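Local coordinates for protein Two-component sensor histidine kinase (Nostoc sp., PDB 3OLO) that probably acts as a sensor histidine kinase of a two-component system, its PAS domain likely perceiving a signal that governs phosphotransfer, at residues A[25-30]-A[112-117]. Numbering follows the deposited sequence.
Sequences ASFCLG and VFVREK
F27 and V112 form an antiparallel hydrogen-bonded pair where strand 25-29 lies beside strand 107-116, the first and last strands of the PAS fold meeting at the middle of its antiparallel sheet. The short segments run at 150° to each other, with axes 4.8 Å apart at closest approach. F27 N donates to V112 O over 2.9 Å, and V112 N returns a bond of 2.8 Å to F27 O. V114 N reaches A25 O, and beyond it a water joins A25 N to V114 O, continuing the link where the strands part. Between these bonds, S26 faces F113 as the non-hydrogen-bonded pair.

A25, F27, V112 and V114 share one buried face, which suits apolar residues; helix 40-46 touches A25, F27 and V114 there, while V112 packs on M97 of strand 92-104. V112 and the F27 ring carry most of the side-chain packing. With chi1 at 58°, F27 CG sits between the backbone N and the carbonyl carbon, which swings the ring over the neighbouring strand. There V112 CB lies over one ring face, a CH-pi contact 3.8 Å from the centroid, while V114 CG2 approaches F27 CE2. Beta-branched valines suit strand 107-116 because their methyls spread close to the backbone: V112 offers CG1 to the F27 ring and CG2 to L29 CD1. The F27 ring also meets F35 edge-to-face. Were the ring lost, as with an alanine here, V112 CB would probably be left without its CH-pi partner and F35 without its aromatic mate.

On the other face, S26 and F113 both pack on L18 of the second subunit. Small S26 leaves room for the phenyl ring and satisfies its buried hydroxyl by a hydrogen bond to E24 O; the same OG lies 3.2 Å from F113 CD2.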
ATOM      1  N   ALA A  25       3.835   6.601  -4.326  1.00 25.29           N
ATOM      2  CA  ALA A  25       5.011   6.564  -3.468  1.00 27.94           C
ATOM      3  C   ALA A  25       4.577   6.556  -2.007  1.00 25.05           C
ATOM      4  O   ALA A  25       3.860   7.440  -1.552  1.00 30.56           O
ATOM      5  CB  ALA A  25       5.926   7.739  -3.755  1.00 30.33           C
ATOM      6  N   SER A  26       5.023   5.539  -1.282  1.00 24.12           N
ATOM      7  CA  SER A  26       4.683   5.349   0.120  1.00 24.48           C
ATOM      8  C   SER A  26       5.952   4.996   0.871  1.00 26.93           C
ATOM      9  O   SER A  26       6.762   4.204   0.381  1.00 28.64           O
ATOM     10  CB  SER A  26       3.703   4.179   0.284  1.00 24.40           C
ATOM     11  OG  SER A  26       2.591   4.282  -0.589  1.00 37.62           O
ATOM     12  N   PHE A  27       6.133   5.545   2.068  1.00 22.73           N
ATOM     13  CA  PHE A  27       7.305   5.167   2.858  1.00 23.24           C
ATOM     14  C   PHE A  27       7.129   5.475   4.330  1.00 24.99           C
ATOM     15  O   PHE A  27       6.217   6.200   4.711  1.00 25.49           O
ATOM     16  CB  PHE A  27       8.568   5.846   2.321  1.00 25.46           C
ATOM     17  CG  PHE A  27       8.494   7.347   2.292  1.00 27.42           C
ATOM     18  CD1 PHE A  27       8.745   8.091   3.434  1.00 28.41           C
ATOM     19  CD2 PHE A  27       8.190   8.017   1.115  1.00 30.89           C
ATOM     20  CE1 PHE A  27       8.694   9.489   3.403  1.00 23.99           C
ATOM     21  CE2 PHE A  27       8.133   9.404   1.072  1.00 32.20           C
ATOM     22  CZ  PHE A  27       8.380  10.142   2.216  1.00 25.80           C
ATOM     23  N   CYS A  28       8.000   4.900   5.154  1.00 24.69           N
ATOM     24  CA  CYS A  28       7.970   5.138   6.594  1.00 29.46           C
ATOM     25  C   CYS A  28       9.235   5.855   7.048  1.00 26.22           C
ATOM     26  O   CYS A  28      10.319   5.510   6.617  1.00 25.23           O
ATOM     27  CB  CYS A  28       7.829   3.818   7.350  1.00 35.41           C
ATOM     28  SG  CYS A  28       6.210   3.044   7.170  1.00 33.99           S
ATOM     29  N   LEU A  29       9.064   6.857   7.905  1.00 24.35           N
ATOM     30  CA  LEU A  29      10.159   7.586   8.525  1.00 29.68           C
ATOM     31  C   LEU A  29      10.184   7.296  10.018  1.00 33.60           C
ATOM     32  O   LEU A  29       9.132   7.202  10.638  1.00 31.82           O
ATOM     33  CB  LEU A  29       9.952   9.086   8.342  1.00 29.87           C
ATOM     34  CG  LEU A  29       9.830   9.573   6.905  1.00 32.00           C
ATOM     35  CD1 LEU A  29       9.373  11.033   6.873  1.00 31.85           C
ATOM     36  CD2 LEU A  29      11.161   9.390   6.196  1.00 25.64           C
ATOM     37  N   GLY A  30      11.381   7.167  10.588  1.00 35.23           N
ATOM     38  CA  GLY A  30      11.549   7.044  12.026  1.00 35.10           C
ATOM     39  C   GLY A  30      11.468   8.401  12.705  1.00 38.72           C
ATOM     40  O   GLY A  30      11.213   9.416  12.063  1.00 38.97           O
ATOM     41  N   VAL A 112       3.963   7.785   5.226  1.00 28.25           N
ATOM     42  CA  VAL A 112       3.936   8.930   4.354  1.00 32.62           C
ATOM     43  C   VAL A 112       3.481   8.481   2.975  1.00 27.61           C
ATOM     44  O   VAL A 112       4.008   7.516   2.435  1.00 27.89           O
ATOM     45  CB  VAL A 112       5.340   9.558   4.272  1.00 34.39           C
ATOM     46  CG1 VAL A 112       5.350  10.748   3.346  1.00 30.39           C
ATOM     47  CG2 VAL A 112       5.804   9.961   5.654  1.00 34.54           C
ATOM     48  N   PHE A 113       2.484   9.163   2.425  1.00 24.99           N
ATOM     49  CA  PHE A 113       2.107   8.984   1.027  1.00 26.47           C
ATOM     50  C   PHE A 113       2.407  10.262   0.251  1.00 32.04           C
ATOM     51  O   PHE A 113       2.079  11.362   0.698  1.00 30.20           O
ATOM     52  CB  PHE A 113       0.637   8.610   0.923  1.00 31.74           C
ATOM     53  CG  PHE A 113       0.320   7.314   1.596  1.00 38.31           C
ATOM     54  CD1 PHE A 113      -0.003   7.280   2.939  1.00 42.36           C
ATOM     55  CD2 PHE A 113       0.395   6.121   0.897  1.00 40.54           C
ATOM     56  CE1 PHE A 113      -0.279   6.085   3.567  1.00 47.38           C
ATOM     57  CE2 PHE A 113       0.113   4.921   1.518  1.00 40.57           C
ATOM     58  CZ  PHE A 113      -0.210   4.904   2.857  1.00 44.11           C
ATOM     59  N   VAL A 114       3.029  10.112  -0.913  1.00 28.60           N
ATOM     60  CA  VAL A 114       3.521  11.261  -1.665  1.00 27.06           C
ATOM     61  C   VAL A 114       3.009  11.248  -3.098  1.00 28.47           C
ATOM     62  O   VAL A 114       3.195  10.282  -3.831  1.00 35.79           O
ATOM     63  CB  VAL A 114       5.049  11.305  -1.651  1.00 27.46           C
ATOM     64  CG1 VAL A 114       5.569  12.619  -2.250  1.00 24.82           C
ATOM     65  CG2 VAL A 114       5.530  11.140  -0.222  1.00 29.54           C
ATOM     66  N   ARG A 115       2.331  12.328  -3.474  1.00 34.67           N
ATOM     67  CA  ARG A 115       1.824  12.495  -4.824  1.00 39.78           C
ATOM     68  C   ARG A 115       2.697  13.509  -5.523  1.00 39.88           C
ATOM     69  O   ARG A 115       2.955  14.583  -4.993  1.00 33.58           O
ATOM     70  CB  ARG A 115       0.383  13.007  -4.808  1.00 48.81           C
ATOM     71  CG  ARG A 115      -0.653  11.971  -4.434  1.00 70.17           C
ATOM     72  CD  ARG A 115      -2.040  12.587  -4.296  1.00 81.51           C
ATOM     73  NE  ARG A 115      -2.320  12.996  -2.921  1.00 83.07           N
ATOM     74  CZ  ARG A 115      -3.507  13.412  -2.488  1.00 88.33           C
ATOM     75  NH1 ARG A 115      -3.670  13.762  -1.217  1.00 86.64           N
ATOM     76  NH2 ARG A 115      -4.535  13.480  -3.325  1.00 94.12           N
ATOM     77  N   GLU A 116       3.151  13.172  -6.717  1.00 48.14           N
ATOM     78  CA  GLU A 116       3.923  14.113  -7.498  1.00 47.89           C
ATOM     79  C   GLU A 116       2.954  15.145  -8.059  1.00 49.03           C
ATOM     80  O   GLU A 116       2.078  14.814  -8.861  1.00 49.30           O
ATOM     81  CB  GLU A 116       4.662  13.383  -8.619  1.00 49.12           C
ATOM     82  CG  GLU A 116       5.875  14.130  -9.147  1.00 65.80           C
ATOM     83  CD  GLU A 116       6.852  13.227  -9.886  1.00 74.67           C
ATOM     84  OE1 GLU A 116       6.593  12.007 -10.007  1.00 76.17           O
ATOM     85  OE2 GLU A 116       7.890  13.747 -10.337  1.00 80.51           O
ATOM     86  N   LYS A 117       3.093  16.387  -7.606  1.00 46.53           N
ATOM     87  CA  LYS A 117       2.302  17.491  -8.138  1.00 55.93           C
ATOM     88  C   LYS A 117       3.074  18.231  -9.230  1.00 61.66           C
ATOM     89  O   LYS A 117       2.490  18.948 -10.042  1.00 64.03           O
ATOM     90  CB  LYS A 117       1.921  18.460  -7.018  1.00 55.54           C
ATOM     91  CG  LYS A 117       1.002  17.854  -5.958  1.00 60.57           C
ATOM     92  CD  LYS A 117      -0.172  17.104  -6.595  1.00 75.41           C
ATOM     93  CE  LYS A 117      -1.217  16.674  -5.558  1.00 73.57           C
ATOM     94  NZ  LYS A 117      -2.371  15.928  -6.156  1.00 72.01           N
TER
HETATM   95  O   HOH W   1       3.319   8.986  -6.096  1.00 34.41           O